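Local coordinates for protein starch synthase I (Hordeum vulgare, PDB 4HLN) that belongs to the starch synthases, a family of glycosyltransferases built from two Rossmann-like domains facing each other in the GT-B arrangement, at residues G148-A153 with H613-Y618; N394-N399 with A534-T539; D456-A461 with I517-S522; P463-E468 with K578-L583. All coordinates share one frame; numbering follows the deposited sequence.

Contact 1: G148-A153 with H613-Y618; sequences GSLPIA and HAAEQY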
loop_
_atom_site.group_PDB
_atom_site.type_symbol
_atom_site.label_atom_id
_atom_site.label_comp_id
_atom_site.label_asym_id
_atom_site.label_seq_id
_atom_site.Cartn_x
_atom_site.Cartn_y
_atom_site.Cartn_z
ATOM N N GLY A 148 1.430 -7.140 -3.841
ATOM C CA GLY A 148 2.687 -7.714 -3.389
ATOM C C GLY A 148 3.563 -8.215 -4.520
ATOM O O GLY A 148 4.258 -9.224 -4.390
ATOM N N SER A 149 3.537 -7.507 -5.640
ATOM C CA SER A 149 4.292 -7.932 -6.797
ATOM C C SER A 149 5.621 -7.167 -6.919
ATOM O O SER A 149 6.417 -7.431 -7.832
ATOM C CB SER A 149 3.446 -7.783 -8.071
ATOM O OG SER A 149 2.126 -7.364 -7.767
ATOM N N LEU A 150 5.874 -6.237 -5.999
ATOM C CA LEU A 150 7.078 -5.406 -6.109
ATOM C C LEU A 150 8.353 -6.235 -6.256
ATOM O O LEU A 150 9.129 -6.009 -7.176
ATOM C CB LEU A 150 7.210 -4.393 -4.967
ATOM C CG LEU A 150 8.439 -3.500 -5.147
ATOM C CD1 LEU A 150 8.356 -2.741 -6.459
ATOM C CD2 LEU A 150 8.651 -2.533 -3.977
ATOM N N PRO A 151 8.565 -7.202 -5.355
ATOM C CA PRO A 151 9.719 -8.104 -5.479
ATOM C C PRO A 151 9.834 -8.753 -6.864
ATOM O O PRO A 151 10.904 -8.703 -7.484
ATOM C CB PRO A 151 9.444 -9.163 -4.412
ATOM C CG PRO A 151 8.686 -8.407 -3.344
ATOM C CD PRO A 151 7.834 -7.400 -4.087
ATOM N N ILE A 152 8.750 -9.348 -7.346
ATOM C CA ILE A 152 8.766 -10.015 -8.650
ATOM C C ILE A 152 9.126 -9.036 -9.788
ATOM O O ILE A 152 9.772 -9.420 -10.772
ATOM C CB ILE A 152 7.430 -10.766 -8.937
ATOM C CG1 ILE A 152 7.164 -11.830 -7.874
ATOM C CG2 ILE A 152 7.469 -11.445 -10.243
ATOM C CD1 ILE A 152 6.553 -11.247 -6.575
ATOM N N ALA A 153 8.742 -7.770 -9.626
ATOM C CA ALA A 153 8.940 -6.753 -10.659
ATOM C C ALA A 153 10.384 -6.305 -10.690
ATOM O O ALA A 153 10.986 -6.169 -11.756
ATOM C CB ALA A 153 8.035 -5.550 -10.411
ATOM N N HIS A 613 7.124 0.995 -13.856
ATOM C CA HIS A 613 7.201 2.393 -13.518
ATOM C C HIS A 613 7.346 2.498 -12.007
ATOM O O HIS A 613 8.129 3.297 -11.497
ATOM C CB HIS A 613 5.957 3.121 -13.999
ATOM C CG HIS A 613 5.997 4.594 -13.752
ATOM N ND1 HIS A 613 5.521 5.164 -12.591
ATOM C CD2 HIS A 613 6.467 5.612 -14.512
ATOM C CE1 HIS A 613 5.687 6.474 -12.649
ATOM N NE2 HIS A 613 6.256 6.771 -13.804
ATOM N N ALA A 614 6.596 1.664 -11.297
ATOM C CA ALA A 614 6.647 1.663 -9.850
ATOM C C ALA A 614 8.038 1.280 -9.343
ATOM O O ALA A 614 8.590 1.947 -8.466
ATOM C CB ALA A 614 5.592 0.722 -9.295
ATOM N N ALA A 615 8.601 0.203 -9.891
ATOM C CA ALA A 615 9.916 -0.273 -9.460
ATOM C C ALA A 615 11.001 0.762 -9.760
ATOM O O ALA A 615 11.958 0.915 -9.005
ATOM C CB ALA A 615 10.247 -1.588 -10.109
ATOM N N GLU A 616 10.836 1.475 -10.866
ATOM C CA GLU A 616 11.724 2.567 -11.214
ATOM C C GLU A 616 11.789 3.579 -10.059
ATOM O O GLU A 616 12.877 4.013 -9.663
ATOM C CB GLU A 616 11.194 3.231 -12.473
ATOM C CG GLU A 616 12.202 3.953 -13.299
ATOM C CD GLU A 616 11.667 4.218 -14.697
ATOM O OE1 GLU A 616 10.523 3.792 -14.990
ATOM O OE2 GLU A 616 12.389 4.844 -15.503
ATOM N N GLN A 617 10.626 3.937 -9.511
ATOM C CA GLN A 617 10.555 4.878 -8.394
ATOM C C GLN A 617 11.340 4.359 -7.184
ATOM O O GLN A 617 12.204 5.048 -6.634
ATOM C CB GLN A 617 9.109 5.112 -7.977
ATOM C CG GLN A 617 8.147 5.298 -9.113
ATOM C CD GLN A 617 8.441 6.540 -9.891
ATOM O OE1 GLN A 617 8.313 7.646 -9.373
ATOM N NE2 GLN A 617 8.850 6.374 -11.148
ATOM N N TYR A 618 11.034 3.142 -6.755
ATOM C CA TYR A 618 11.751 2.580 -5.627
ATOM C C TYR A 618 13.249 2.557 -5.909
ATOM O O TYR A 618 14.062 2.738 -5.003
ATOM C CB TYR A 618 11.218 1.185 -5.281
ATOM C CG TYR A 618 9.847 1.224 -4.644
ATOM C CD1 TYR A 618 9.704 1.382 -3.268
ATOM C CD2 TYR A 618 8.697 1.123 -5.414
ATOM C CE1 TYR A 618 8.454 1.435 -2.674
ATOM C CE2 TYR A 618 7.441 1.175 -4.830
ATOM C CZ TYR A 618 7.324 1.332 -3.457
ATOM O OH TYR A 618 6.075 1.380 -2.865
#
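One face of the Tyr618 ring is covered by Leu150. Leu150 CD2 sits almost directly above the centre of the Tyr618 ring, 3.8 Å from the centroid and 6° off the normal, a clear CH-pi contact. All six ring carbons are met by this one methyl, and the nearest is Tyr618 CD2, 3.9 Å from Leu150 CD2. At the ring edge, in plane, lies the carbonyl carbon of Ala614 from the previous helical turn. On the imidazole of His613, the amide nitrogen of Gln617 lies over one face, toward the rim. That nitrogen, Gln617 NE2, donates to His613 O at 3.2 Å, while the backbone N of Gln617 reaches the same oxygen from the opposite face of its plane.

Leu150 turns CG anti to its backbone nitrogen (chi1 -177°), which carries both methyls to the neighbouring helix. The second branch packs beside the first: Leu150 CD1 lies 4.3 Å from Ala615 CB. The hydroxyl of the buried Tyr618 is satisfied by a hydrogen bond with the backbone N of Val393. The ring is thus held at its face by carbon and at its far end by a polar bond. Ala153 adds to the packing on helix 611-627 by touching Trp611. Helix 150-156 belongs to the N-terminal domain, and the contact is typical of the GT-B fold, whose C-terminal helix crosses back to pack on that domain.

Contact 2: N394-N399 with A534-T539; sequences NGIDIN and AMQYGT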
loop_
_atom_site.group_PDB
_atom_site.type_symbol
_atom_site.label_atom_id
_atom_site.label_comp_id
_atom_site.label_asym_id
_atom_site.label_seq_id
_atom_site.Cartn_x
_atom_site.Cartn_y
_atom_site.Cartn_z
ATOM N N ASN A 394 2.254 1.958 -6.308
ATOM C CA ASN A 394 1.777 0.658 -6.772
ATOM C C ASN A 394 1.643 0.582 -8.300
ATOM O O ASN A 394 1.769 1.591 -9.002
ATOM C CB ASN A 394 0.446 0.288 -6.082
ATOM C CG ASN A 394 0.567 0.192 -4.538
ATOM O OD1 ASN A 394 -0.127 0.900 -3.801
ATOM N ND2 ASN A 394 1.434 -0.701 -4.058
ATOM N N GLY A 395 1.411 -0.623 -8.813
ATOM C CA GLY A 395 1.163 -0.809 -10.231
ATOM C C GLY A 395 -0.089 -1.637 -10.457
ATOM O O GLY A 395 -0.693 -2.146 -9.504
ATOM N N ILE A 396 -0.482 -1.778 -11.721
ATOM C CA ILE A 396 -1.626 -2.609 -12.067
ATOM C C ILE A 396 -1.237 -3.476 -13.236
ATOM O O ILE A 396 -0.338 -3.115 -13.986
ATOM C CB ILE A 396 -2.868 -1.769 -12.495
ATOM C CG1 ILE A 396 -2.655 -1.166 -13.886
ATOM C CG2 ILE A 396 -3.193 -0.693 -11.461
ATOM C CD1 ILE A 396 -3.685 -0.120 -14.286
ATOM N N ASP A 397 -1.927 -4.608 -13.389
ATOM C CA ASP A 397 -1.780 -5.477 -14.556
ATOM C C ASP A 397 -2.502 -4.893 -15.772
ATOM O O ASP A 397 -3.734 -4.829 -15.799
ATOM C CB ASP A 397 -2.339 -6.863 -14.247
ATOM C CG ASP A 397 -2.088 -7.856 -15.366
ATOM O OD1 ASP A 397 -1.767 -7.416 -16.499
ATOM O OD2 ASP A 397 -2.219 -9.077 -15.109
ATOM N N ILE A 398 -1.746 -4.481 -16.784
ATOM C CA ILE A 398 -2.349 -3.805 -17.923
ATOM C C ILE A 398 -2.818 -4.804 -18.977
ATOM O O ILE A 398 -3.337 -4.425 -20.028
ATOM C CB ILE A 398 -1.403 -2.770 -18.543
ATOM C CG1 ILE A 398 -0.109 -3.453 -18.988
ATOM C CG2 ILE A 398 -1.123 -1.638 -17.547
ATOM C CD1 ILE A 398 0.859 -2.531 -19.698
ATOM N N ASN A 399 -2.643 -6.086 -18.689
ATOM C CA ASN A 399 -3.239 -7.105 -19.537
ATOM C C ASN A 399 -4.705 -7.259 -19.176
ATOM O O ASN A 399 -5.552 -7.468 -20.041
ATOM C CB ASN A 399 -2.499 -8.433 -19.400
ATOM C CG ASN A 399 -1.015 -8.303 -19.710
ATOM O OD1 ASN A 399 -0.166 -8.772 -18.945
ATOM N ND2 ASN A 399 -0.695 -7.651 -20.831
ATOM N N ALA A 534 -9.101 3.801 -12.853
ATOM C CA ALA A 534 -9.864 4.941 -13.343
ATOM C C ALA A 534 -9.049 5.684 -14.389
ATOM O O ALA A 534 -9.479 5.845 -15.528
ATOM C CB ALA A 534 -10.239 5.866 -12.197
ATOM N N MET A 535 -7.859 6.118 -13.988
ATOM C CA MET A 535 -6.970 6.871 -14.859
ATOM C C MET A 535 -6.646 6.083 -16.123
ATOM O O MET A 535 -6.695 6.612 -17.229
ATOM C CB MET A 535 -5.699 7.253 -14.103
ATOM C CG MET A 535 -5.849 8.522 -13.235
ATOM S SD MET A 535 -4.490 8.815 -12.079
ATOM C CE MET A 535 -3.189 9.373 -13.173
ATOM N N GLN A 536 -6.339 4.806 -15.950
ATOM C CA GLN A 536 -6.031 3.932 -17.070
ATOM C C GLN A 536 -7.181 3.904 -18.066
ATOM O O GLN A 536 -6.983 3.633 -19.250
ATOM C CB GLN A 536 -5.744 2.515 -16.552
ATOM C CG GLN A 536 -5.508 1.461 -17.621
ATOM C CD GLN A 536 -4.182 1.646 -18.363
ATOM O OE1 GLN A 536 -3.454 2.638 -18.163
ATOM N NE2 GLN A 536 -3.863 0.683 -19.223
ATOM N N TYR A 537 -8.383 4.198 -17.579
ATOM C CA TYR A 537 -9.589 4.074 -18.388
ATOM C C TYR A 537 -10.228 5.404 -18.770
ATOM O O TYR A 537 -11.340 5.427 -19.302
ATOM C CB TYR A 537 -10.616 3.223 -17.646
ATOM C CG TYR A 537 -10.420 1.761 -17.873
ATOM C CD1 TYR A 537 -9.263 1.141 -17.457
ATOM C CD2 TYR A 537 -11.385 0.995 -18.513
ATOM C CE1 TYR A 537 -9.062 -0.202 -17.667
ATOM C CE2 TYR A 537 -11.193 -0.356 -18.729
ATOM C CZ TYR A 537 -10.018 -0.943 -18.304
ATOM O OH TYR A 537 -9.781 -2.282 -18.496
ATOM N N GLY A 538 -9.547 6.510 -18.489
ATOM C CA GLY A 538 -10.106 7.819 -18.782
ATOM C C GLY A 538 -11.295 8.151 -17.898
ATOM O O GLY A 538 -12.141 8.977 -18.238
ATOM N N THR A 539 -11.367 7.486 -16.754
ATOM C CA THR A 539 -12.380 7.812 -15.775
ATOM C C THR A 539 -11.723 8.657 -14.706
ATOM O O THR A 539 -10.752 8.239 -14.078
ATOM C CB THR A 539 -12.995 6.553 -15.176
ATOM O OG1 THR A 539 -13.526 5.752 -16.239
ATOM C CG2 THR A 539 -14.108 6.905 -14.182
#
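Ile396 places CG1 between its backbone N and carbonyl carbon (chi1 73°) and then extends, which sends CD1 out to Gln536. Gln536 leaves the helix with CG anti to the backbone N (chi1 176°) and bends at chi2 (70°), which carries the amide beyond Ile396 and up to Ile398 CG2. Ile396 CD1 meets the aliphatic base of the glutamine, 4.0 Å from Gln536 CB and 4.1 Å from Gln536 CG. The two side chains cross at a slant.

Ile398 approaches the other end of the same side chain. Its CG2 branch lies 4.0 Å from Gln536 NE2, and the two chains run roughly at right angles. This is packing only. The polar bond of NE2 goes to Trp401 O, just beyond the loop segment, and it anchors the amide.

The loop 394-399 follows strand 389-391, the last of the large N-terminal sheet, and the helix 529-536 belongs to the C-terminal Rossmann-like domain. The contact therefore joins the linking region to the second domain of the GT-B fold. A Schellman motif ends the helix here: Thr539 N donates to Ala534 O at 2.8 Å, Gly538 N donates to Met535 O at 3.1 Å, and Gly538 has positive phi. The loop has its own Asx turn, with Asn399 N donating to Asp397 OD1 at 2.7 Å. Ile396 also reaches Leu532 and Tyr533 on the same helix.

Contact 3: D456-A461 with I517-S522; sequences DLIKMA and ILLMPS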
loop_
_atom_site.group_PDB
_atom_site.type_symbol
_atom_site.label_atom_id
_atom_site.label_comp_id
_atom_site.label_asym_id
_atom_site.label_seq_id
_atom_site.Cartn_x
_atom_site.Cartn_y
_atom_site.Cartn_z
ATOM N N ASP A 456 -19.603 5.205 4.925
ATOM C CA ASP A 456 -20.515 6.079 5.671
ATOM C C ASP A 456 -20.598 7.508 5.135
ATOM O O ASP A 456 -21.639 8.144 5.252
ATOM C CB ASP A 456 -20.170 6.101 7.162
ATOM C CG ASP A 456 -18.738 6.555 7.428
ATOM O OD1 ASP A 456 -17.803 5.994 6.805
ATOM O OD2 ASP A 456 -18.549 7.476 8.258
ATOM N N LEU A 457 -19.508 8.016 4.568
ATOM C CA LEU A 457 -19.526 9.324 3.915
ATOM C C LEU A 457 -20.550 9.351 2.792
ATOM O O LEU A 457 -21.356 10.271 2.682
ATOM C CB LEU A 457 -18.164 9.648 3.312
ATOM C CG LEU A 457 -17.136 10.405 4.152
ATOM C CD1 LEU A 457 -17.648 11.793 4.513
ATOM C CD2 LEU A 457 -16.738 9.612 5.397
ATOM N N ILE A 458 -20.492 8.341 1.936
ATOM C CA ILE A 458 -21.401 8.246 0.810
ATOM C C ILE A 458 -22.843 8.188 1.296
ATOM O O ILE A 458 -23.710 8.865 0.756
ATOM C CB ILE A 458 -21.061 7.029 -0.053
ATOM C CG1 ILE A 458 -19.790 7.312 -0.871
ATOM C CG2 ILE A 458 -22.245 6.647 -0.938
ATOM C CD1 ILE A 458 -19.270 6.109 -1.666
ATOM N N LYS A 459 -23.082 7.397 2.338
ATOM C CA LYS A 459 -24.394 7.303 2.975
ATOM C C LYS A 459 -24.954 8.683 3.362
ATOM O O LYS A 459 -26.159 8.924 3.280
ATOM C CB LYS A 459 -24.296 6.397 4.207
ATOM C CG LYS A 459 -25.619 5.980 4.829
ATOM C CD LYS A 459 -25.388 4.865 5.851
ATOM C CE LYS A 459 -26.692 4.205 6.290
ATOM N NZ LYS A 459 -26.459 2.868 6.929
ATOM N N MET A 460 -24.072 9.591 3.767
ATOM C CA MET A 460 -24.493 10.904 4.255
ATOM C C MET A 460 -24.613 11.928 3.134
ATOM O O MET A 460 -25.441 12.838 3.203
ATOM C CB MET A 460 -23.527 11.434 5.327
ATOM C CG MET A 460 -23.183 10.453 6.453
ATOM S SD MET A 460 -24.583 9.798 7.397
ATOM C CE MET A 460 -23.769 8.600 8.460
ATOM N N ALA A 461 -23.789 11.789 2.101
ATOM C CA ALA A 461 -23.779 12.772 1.022
ATOM C C ALA A 461 -24.836 12.497 -0.043
ATOM O O ALA A 461 -25.249 13.405 -0.761
ATOM C CB ALA A 461 -22.412 12.858 0.392
ATOM N N ILE A 517 -16.817 9.630 -13.736
ATOM C CA ILE A 517 -16.088 9.864 -12.499
ATOM C C ILE A 517 -16.129 8.625 -11.628
ATOM O O ILE A 517 -17.140 7.929 -11.574
ATOM C CB ILE A 517 -16.731 11.002 -11.699
ATOM C CG1 ILE A 517 -16.732 12.285 -12.525
ATOM C CG2 ILE A 517 -16.044 11.192 -10.330
ATOM C CD1 ILE A 517 -17.529 13.376 -11.889
ATOM N N LEU A 518 -15.024 8.349 -10.947
ATOM C CA LEU A 518 -14.991 7.264 -9.988
ATOM C C LEU A 518 -14.637 7.858 -8.653
ATOM O O LEU A 518 -13.751 8.704 -8.555
ATOM C CB LEU A 518 -13.966 6.223 -10.394
ATOM C CG LEU A 518 -14.228 4.827 -9.841
ATOM C CD1 LEU A 518 -15.335 4.150 -10.628
ATOM C CD2 LEU A 518 -12.952 3.998 -9.907
ATOM N N LEU A 519 -15.344 7.426 -7.621
ATOM C CA LEU A 519 -15.221 8.042 -6.302
ATOM C C LEU A 519 -14.559 7.103 -5.283
ATOM O O LEU A 519 -15.054 6.003 -5.018
ATOM C CB LEU A 519 -16.606 8.467 -5.820
ATOM C CG LEU A 519 -16.721 9.046 -4.418
ATOM C CD1 LEU A 519 -15.843 10.281 -4.311
ATOM C CD2 LEU A 519 -18.181 9.369 -4.118
ATOM N N MET A 520 -13.435 7.538 -4.720
ATOM C CA MET A 520 -12.742 6.754 -3.706
ATOM C C MET A 520 -12.575 7.561 -2.426
ATOM O O MET A 520 -11.576 8.256 -2.238
ATOM C CB MET A 520 -11.375 6.275 -4.213
ATOM C CG MET A 520 -11.420 5.257 -5.353
ATOM S SD MET A 520 -11.627 5.961 -7.014
ATOM C CE MET A 520 -10.222 7.070 -7.084
ATOM N N PRO A 521 -13.568 7.484 -1.536
ATOM C CA PRO A 521 -13.484 8.156 -0.230
ATOM C C PRO A 521 -12.787 7.307 0.853
ATOM O O PRO A 521 -13.237 7.270 1.994
ATOM C CB PRO A 521 -14.956 8.385 0.128
ATOM C CG PRO A 521 -15.673 7.249 -0.535
ATOM C CD PRO A 521 -14.907 6.932 -1.805
ATOM N N SER A 522 -11.697 6.639 0.486
ATOM C CA SER A 522 -10.952 5.790 1.412
ATOM C C SER A 522 -10.262 6.613 2.481
ATOM O O SER A 522 -9.764 7.704 2.201
ATOM C CB SER A 522 -9.903 4.980 0.658
ATOM O OG SER A 522 -10.491 3.971 -0.141
#
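Ile458 of helix 455-466 packs on Leu519 and Pro521, joining a helix to the parallel sheet of the C-terminal Rossmann-like domain. The helix links the parallel strands 442-446 and 471-476 in a beta-alpha-beta crossover, and through Ile458 it also reaches strand 517-520 on the far side of 442-446.

The contact across the two segments is apolar. Leu519 points its side chain at the helix, while Met520, the next residue, points away to the other side, where it touches helix 529-536. Ile458 and Leu519 reach toward each other tip to tip, with Ile458 CG1 4.2 Å from Leu519 CD2. All three touching residues are buried.

Polar bonds lie at the margin. Asp456 OD1 forms a salt bridge with Arg523, just past the strand segment, and so ties the start of the helix to the loop after the strand. Ser522 O accepts a hydrogen bond from His544 ND1.

Ile458 has CG1 anti to its carbonyl carbon (chi1 -75°) and an extended end. That end crosses the proline ring at about a right angle, and Ile458 CD1 stops 3.9 Å from Pro521 CG.

Contact 4: P463-E468 with K578-L583; sequences PDLMRE and KMLWAL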
loop_
_atom_site.group_PDB
_atom_site.type_symbol
_atom_site.label_atom_id
_atom_site.label_comp_id
_atom_site.label_asym_id
_atom_site.label_seq_id
_atom_site.Cartn_x
_atom_site.Cartn_y
_atom_site.Cartn_z
ATOM N N PRO A 463 -28.143 12.034 -0.203
ATOM C CA PRO A 463 -29.341 12.875 -0.297
ATOM C C PRO A 463 -29.035 14.252 -0.886
ATOM O O PRO A 463 -29.714 14.710 -1.799
ATOM C CB PRO A 463 -29.786 12.992 1.159
ATOM C CG PRO A 463 -29.271 11.723 1.794
ATOM C CD PRO A 463 -27.935 11.519 1.162
ATOM N N ASP A 464 -28.001 14.894 -0.372
ATOM C CA ASP A 464 -27.597 16.200 -0.862
ATOM C C ASP A 464 -27.133 16.104 -2.316
ATOM O O ASP A 464 -27.150 17.086 -3.062
ATOM C CB ASP A 464 -26.469 16.734 0.020
ATOM C CG ASP A 464 -26.488 18.240 0.143
ATOM O OD1 ASP A 464 -26.947 18.913 -0.804
ATOM O OD2 ASP A 464 -26.040 18.748 1.193
ATOM N N LEU A 465 -26.729 14.904 -2.714
ATOM C CA LEU A 465 -26.119 14.679 -4.022
ATOM C C LEU A 465 -27.154 14.461 -5.120
ATOM O O LEU A 465 -26.951 14.880 -6.263
ATOM C CB LEU A 465 -25.156 13.487 -3.945
ATOM C CG LEU A 465 -24.185 13.174 -5.095
ATOM C CD1 LEU A 465 -24.804 12.236 -6.112
ATOM C CD2 LEU A 465 -23.662 14.443 -5.767
ATOM N N MET A 466 -28.257 13.805 -4.767
ATOM C CA MET A 466 -29.364 13.585 -5.698
ATOM C C MET A 466 -30.173 14.859 -5.975
ATOM O O MET A 466 -31.030 14.876 -6.851
ATOM C CB MET A 466 -30.285 12.481 -5.184
ATOM C CG MET A 466 -29.565 11.185 -4.809
ATOM S SD MET A 466 -29.124 10.082 -6.182
ATOM C CE MET A 466 -27.771 10.960 -6.947
ATOM N N ARG A 467 -29.901 15.922 -5.225
ATOM C CA ARG A 467 -30.453 17.236 -5.544
ATOM C C ARG A 467 -29.996 17.693 -6.935
ATOM O O ARG A 467 -30.564 18.617 -7.518
ATOM C CB ARG A 467 -30.012 18.267 -4.504
ATOM C CG ARG A 467 -30.733 18.186 -3.169
ATOM C CD ARG A 467 -30.153 19.197 -2.185
ATOM N NE ARG A 467 -31.060 19.469 -1.074
ATOM C CZ ARG A 467 -30.704 19.477 0.209
ATOM N NH1 ARG A 467 -31.606 19.739 1.148
ATOM N NH2 ARG A 467 -29.449 19.224 0.556
ATOM N N GLU A 468 -28.963 17.046 -7.463
ATOM C CA GLU A 468 -28.385 17.453 -8.735
ATOM C C GLU A 468 -28.766 16.465 -9.826
ATOM O O GLU A 468 -29.233 15.359 -9.537
ATOM C CB GLU A 468 -26.865 17.528 -8.620
ATOM C CG GLU A 468 -26.366 18.059 -7.282
ATOM C CD GLU A 468 -25.692 19.419 -7.400
ATOM O OE1 GLU A 468 -25.416 20.044 -6.352
ATOM O OE2 GLU A 468 -25.432 19.860 -8.540
ATOM N N LYS A 578 -16.560 18.601 2.119
ATOM C CA LYS A 578 -15.424 18.668 1.217
ATOM C C LYS A 578 -15.604 17.705 0.046
ATOM O O LYS A 578 -15.202 17.996 -1.089
ATOM C CB LYS A 578 -14.123 18.388 1.959
ATOM C CG LYS A 578 -13.125 19.532 1.883
ATOM C CD LYS A 578 -12.892 20.018 0.439
ATOM C CE LYS A 578 -11.795 21.095 0.387
ATOM N NZ LYS A 578 -11.675 21.860 1.682
ATOM N N MET A 579 -16.223 16.562 0.319
ATOM C CA MET A 579 -16.462 15.591 -0.733
ATOM C C MET A 579 -17.425 16.168 -1.770
ATOM O O MET A 579 -17.123 16.202 -2.967
ATOM C CB MET A 579 -16.991 14.271 -0.161
ATOM C CG MET A 579 -17.134 13.165 -1.209
ATOM S SD MET A 579 -17.459 11.510 -0.550
ATOM C CE MET A 579 -19.175 11.615 -0.064
ATOM N N LEU A 580 -18.579 16.632 -1.302
ATOM C CA LEU A 580 -19.582 17.185 -2.198
ATOM C C LEU A 580 -19.016 18.361 -2.954
ATOM O O LEU A 580 -19.296 18.539 -4.147
ATOM C CB LEU A 580 -20.825 17.601 -1.430
ATOM C CG LEU A 580 -21.545 16.387 -0.859
ATOM C CD1 LEU A 580 -22.519 16.806 0.231
ATOM C CD2 LEU A 580 -22.243 15.593 -1.967
ATOM N N TRP A 581 -18.210 19.161 -2.269
ATOM C CA TRP A 581 -17.604 20.294 -2.938
ATOM C C TRP A 581 -16.809 19.807 -4.154
ATOM O O TRP A 581 -17.018 20.272 -5.280
ATOM C CB TRP A 581 -16.737 21.111 -1.983
ATOM C CG TRP A 581 -16.048 22.228 -2.682
ATOM C CD1 TRP A 581 -16.564 23.457 -2.971
ATOM C CD2 TRP A 581 -14.718 22.214 -3.216
ATOM N NE1 TRP A 581 -15.632 24.217 -3.640
ATOM C CE2 TRP A 581 -14.490 23.477 -3.801
ATOM C CE3 TRP A 581 -13.693 21.260 -3.246
ATOM C CZ2 TRP A 581 -13.282 23.809 -4.412
ATOM C CZ3 TRP A 581 -12.495 21.592 -3.853
ATOM C CH2 TRP A 581 -12.300 22.855 -4.428
ATOM N N ALA A 582 -15.924 18.844 -3.927
ATOM C CA ALA A 582 -15.113 18.281 -5.007
ATOM C C ALA A 582 -15.949 17.626 -6.114
ATOM O O ALA A 582 -15.677 17.808 -7.299
ATOM C CB ALA A 582 -14.127 17.300 -4.461
ATOM N N LEU A 583 -16.954 16.852 -5.728
ATOM C CA LEU A 583 -17.866 16.278 -6.705
ATOM C C LEU A 583 -18.468 17.358 -7.573
ATOM O O LEU A 583 -18.466 17.252 -8.800
ATOM C CB LEU A 583 -18.985 15.519 -6.013
ATOM C CG LEU A 583 -18.544 14.146 -5.538
ATOM C CD1 LEU A 583 -19.719 13.374 -4.995
ATOM C CD2 LEU A 583 -17.939 13.415 -6.701
#
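Leu580 and Leu583 on one helix meet Leu465 on the other, and these three buried leucines form the closely packed part of the contact. Leu580 CD2 lies 4.1 Å from Leu465 CB. Leu465 CA and Leu580 CA, the nearest CA pair across the segments, are 7.2 Å apart. With chi1 at -169°, the Leu465 side chain is swung opposite its own backbone N, and its end comes nearer to helix 576-592. There Leu465 CD2 meets Leu583 CD1 at 4.2 Å, and the side chains cross at about a right angle.

The other side is more polar and less buried, though no wider: Leu580 CD1 lies 4.0 Å from Asp464 CB. Asp464 is partly exposed, and its carboxylate faces Arg467, whose side chain lies at the surface. Arg467 NH2 donates to Asp464 OD1 at 2.9 Å in a salt bridge. The donor comes from above the carboxylate plane, 80° out of it, yet the oxygen lies close to the guanidinium plane. Glu468 OE1 forms a second salt bridge with Arg584, one residue past Leu583, and this pair ties the loop after helix 455-466 to helix 576-592.

Helix 455-466 leads into strand 471-476, and Leu465 rests on Val470 just before it. Helix 576-592 follows strand 569-571, at one end of the parallel sheet, and its Met579 packs on Phe571 there and on Leu457 and Ala461 of helix 455-466.

The four contacts run from the N-terminal domain across to the far side of the C-terminal one; the centres of contacts 1 and 4 lie 37 Å apart. Contacts 1 and 2 touch, with Ala614 CB 3.9 Å from Asn394 O. Contact 2 meets contact 3 through Thr539 CG2, 3.7 Å from Leu518 N. Contacts 3 and 4 share helix 455-466, their centres are 10 Å apart, and Ala461 CB lies 3.6 Å from Leu580 CD2. A bound glucose lies about 11 Å from the Leu583 side chain of contact 4, and one lies about 13 Å from that of Leu519 in contact 3. Helix 576-592 of contact 4 also carries the glycan-pocket residues Thr585 and Thr589.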